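Side-chain contact in nucleotidyltransferase-like protein (Exiguobacterium sibiricum, PDB 3C18), which is of unestablished function but probably transfers nucleotidyl groups to an acceptor substrate: residues H57-N61 with T62-S66. Numbering follows the deposited sequence.
Sequences HYRLN and TLRVS
Tyr58 and Val65 form an antiparallel hydrogen-bonded pair in a beta hairpin with a two-residue loop, Asn61-Thr62, whose type II' turn runs from Leu60 to Leu63 and joins two strands of the mixed sheet in the nucleotidyltransferase-like region. Two reciprocal pairs of hydrogen bonds define the register. Tyr58 N reaches Val65 O at 2.9 Å, and Val65 N returns to Tyr58 O with an almost straight N-H...O angle of 175°. Nearer the turn, Leu60 N binds Leu63 O at 2.8 Å; the closing bond, Leu63 N to Leu60 O, is 3.0 Å long and its donor stands above the carbonyl plane. Asn61 takes the positive phi that a type II' turn requires at its first corner.

Apolar contact on the face of Tyr58, Leu60, Leu63 and Val65 is modest: Tyr58 CB lies 4.3 Å from Val65 CB. Helix 2-15 packs against Tyr58, Leu60 and Leu63.

On the face of His57, Arg59, Arg64 and Ser66, the arginines meet through their aliphatic stems, Arg59 CG lying 4.0 Å from Arg64 CG. Both side chains bend at chi3, and their guanidinium planes are turned 66° apart. Glu282 of the second subunit forms a salt bridge with Arg59, and a strand of that subunit pairs with Tyr58, Arg59 and Leu60, extending the sheet across the interface.

His57 hydrogen-bonds through ND1 to Tyr286 of the second subunit, while Asp36 holds the Ser66 hydroxyl. Ser66 meets the imidazole at its edge: a chi1 of -172° turns OG away from the backbone N and brings it 3.4 Å from His57 CD2.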
loop_
_atom_site.group_PDB
_atom_site.type_symbol
_atom_site.label_atom_id
_atom_site.label_comp_id
_atom_site.label_asym_id
_atom_site.label_seq_id
_atom_site.Cartn_x
_atom_site.Cartn_y
_atom_site.Cartn_z
ATOM N N HIS A 57 -21.626 -0.880 13.769
ATOM C CA HIS A 57 -21.683 0.114 14.873
ATOM C C HIS A 57 -23.020 0.087 15.592
ATOM O O HIS A 57 -24.064 0.198 14.983
ATOM C CB HIS A 57 -21.484 1.552 14.369
ATOM C CG HIS A 57 -20.081 1.880 13.993
ATOM N ND1 HIS A 57 -19.745 3.032 13.310
ATOM C CD2 HIS A 57 -18.932 1.185 14.151
ATOM C CE1 HIS A 57 -18.439 3.047 13.106
ATOM N NE2 HIS A 57 -17.920 1.949 13.623
ATOM N N TYR A 58 -22.933 -0.017 16.905
ATOM C CA TYR A 58 -24.074 -0.121 17.798
ATOM C C TYR A 58 -24.023 0.854 18.964
ATOM O O TYR A 58 -22.966 1.314 19.370
ATOM C CB TYR A 58 -24.063 -1.511 18.455
ATOM C CG TYR A 58 -24.094 -2.669 17.488
ATOM C CD1 TYR A 58 -25.287 -3.069 16.887
ATOM C CD2 TYR A 58 -22.933 -3.379 17.184
ATOM C CE1 TYR A 58 -25.313 -4.121 16.010
ATOM C CE2 TYR A 58 -22.955 -4.443 16.307
ATOM C CZ TYR A 58 -24.143 -4.799 15.726
ATOM O OH TYR A 58 -24.170 -5.853 14.859
ATOM N N ARG A 59 -25.197 1.158 19.496
ATOM C CA ARG A 59 -25.312 1.776 20.840
ATOM C C ARG A 59 -26.250 0.904 21.674
ATOM O O ARG A 59 -27.350 0.528 21.253
ATOM C CB ARG A 59 -25.780 3.234 20.836
ATOM C CG ARG A 59 -25.538 3.907 22.191
ATOM C CD ARG A 59 -25.839 5.383 22.144
ATOM N NE ARG A 59 -27.242 5.643 21.919
ATOM C CZ ARG A 59 -27.742 6.850 21.701
ATOM N NH1 ARG A 59 -26.945 7.899 21.681
ATOM N NH2 ARG A 59 -29.030 7.013 21.488
ATOM N N LEU A 60 -25.756 0.494 22.824
ATOM C CA LEU A 60 -26.553 -0.317 23.725
ATOM C C LEU A 60 -26.652 0.445 25.020
ATOM O O LEU A 60 -25.702 0.531 25.823
ATOM C CB LEU A 60 -25.997 -1.726 23.929
ATOM C CG LEU A 60 -26.878 -2.548 24.875
ATOM C CD1 LEU A 60 -28.365 -2.525 24.476
ATOM C CD2 LEU A 60 -26.370 -3.968 25.003
ATOM N N ASN A 61 -27.839 1.014 25.177
ATOM C CA ASN A 61 -28.141 1.905 26.257
ATOM C C ASN A 61 -27.340 3.162 26.011
ATOM O O ASN A 61 -27.680 3.991 25.143
ATOM C CB ASN A 61 -27.839 1.252 27.599
ATOM C CG ASN A 61 -28.798 0.068 27.880
ATOM O OD1 ASN A 61 -29.960 0.078 27.436
ATOM N ND2 ASN A 61 -28.313 -0.954 28.580
ATOM N N THR A 62 -26.251 3.269 26.733
ATOM C CA THR A 62 -25.431 4.461 26.622
ATOM C C THR A 62 -24.076 4.145 25.964
ATOM O O THR A 62 -23.318 5.035 25.548
ATOM C CB THR A 62 -25.250 5.073 28.033
ATOM O OG1 THR A 62 -24.415 6.227 27.940
ATOM C CG2 THR A 62 -24.608 4.070 29.016
ATOM N N LEU A 63 -23.816 2.842 25.865
ATOM C CA LEU A 63 -22.516 2.307 25.437
ATOM C C LEU A 63 -22.420 2.110 23.946
ATOM O O LEU A 63 -23.149 1.319 23.377
ATOM C CB LEU A 63 -22.241 0.969 26.129
ATOM C CG LEU A 63 -20.808 0.444 25.986
ATOM C CD1 LEU A 63 -19.836 1.312 26.804
ATOM C CD2 LEU A 63 -20.706 -1.002 26.411
ATOM N N ARG A 64 -21.498 2.841 23.337
ATOM C CA ARG A 64 -21.237 2.767 21.893
ATOM C C ARG A 64 -20.189 1.722 21.620
ATOM O O ARG A 64 -19.096 1.729 22.188
ATOM C CB ARG A 64 -20.782 4.113 21.338
ATOM C CG ARG A 64 -21.802 5.186 21.498
ATOM C CD ARG A 64 -21.196 6.550 21.343
ATOM N NE ARG A 64 -21.184 7.012 19.963
ATOM C CZ ARG A 64 -20.392 7.980 19.505
ATOM N NH1 ARG A 64 -19.525 8.576 20.314
ATOM N NH2 ARG A 64 -20.449 8.336 18.228
ATOM N N VAL A 65 -20.550 0.809 20.738
ATOM C CA VAL A 65 -19.753 -0.379 20.459
ATOM C C VAL A 65 -19.476 -0.506 18.974
ATOM O O VAL A 65 -20.375 -0.504 18.170
ATOM C CB VAL A 65 -20.509 -1.655 20.925
ATOM C CG1 VAL A 65 -19.675 -2.924 20.731
ATOM C CG2 VAL A 65 -20.940 -1.506 22.363
ATOM N N SER A 66 -18.189 -0.596 18.646
ATOM C CA SER A 66 -17.741 -0.945 17.290
ATOM C C SER A 66 -17.422 -2.443 17.228
ATOM O O SER A 66 -16.706 -2.980 18.051
ATOM C CB SER A 66 -16.489 -0.157 16.890
ATOM O OG SER A 66 -16.206 -0.385 15.525
#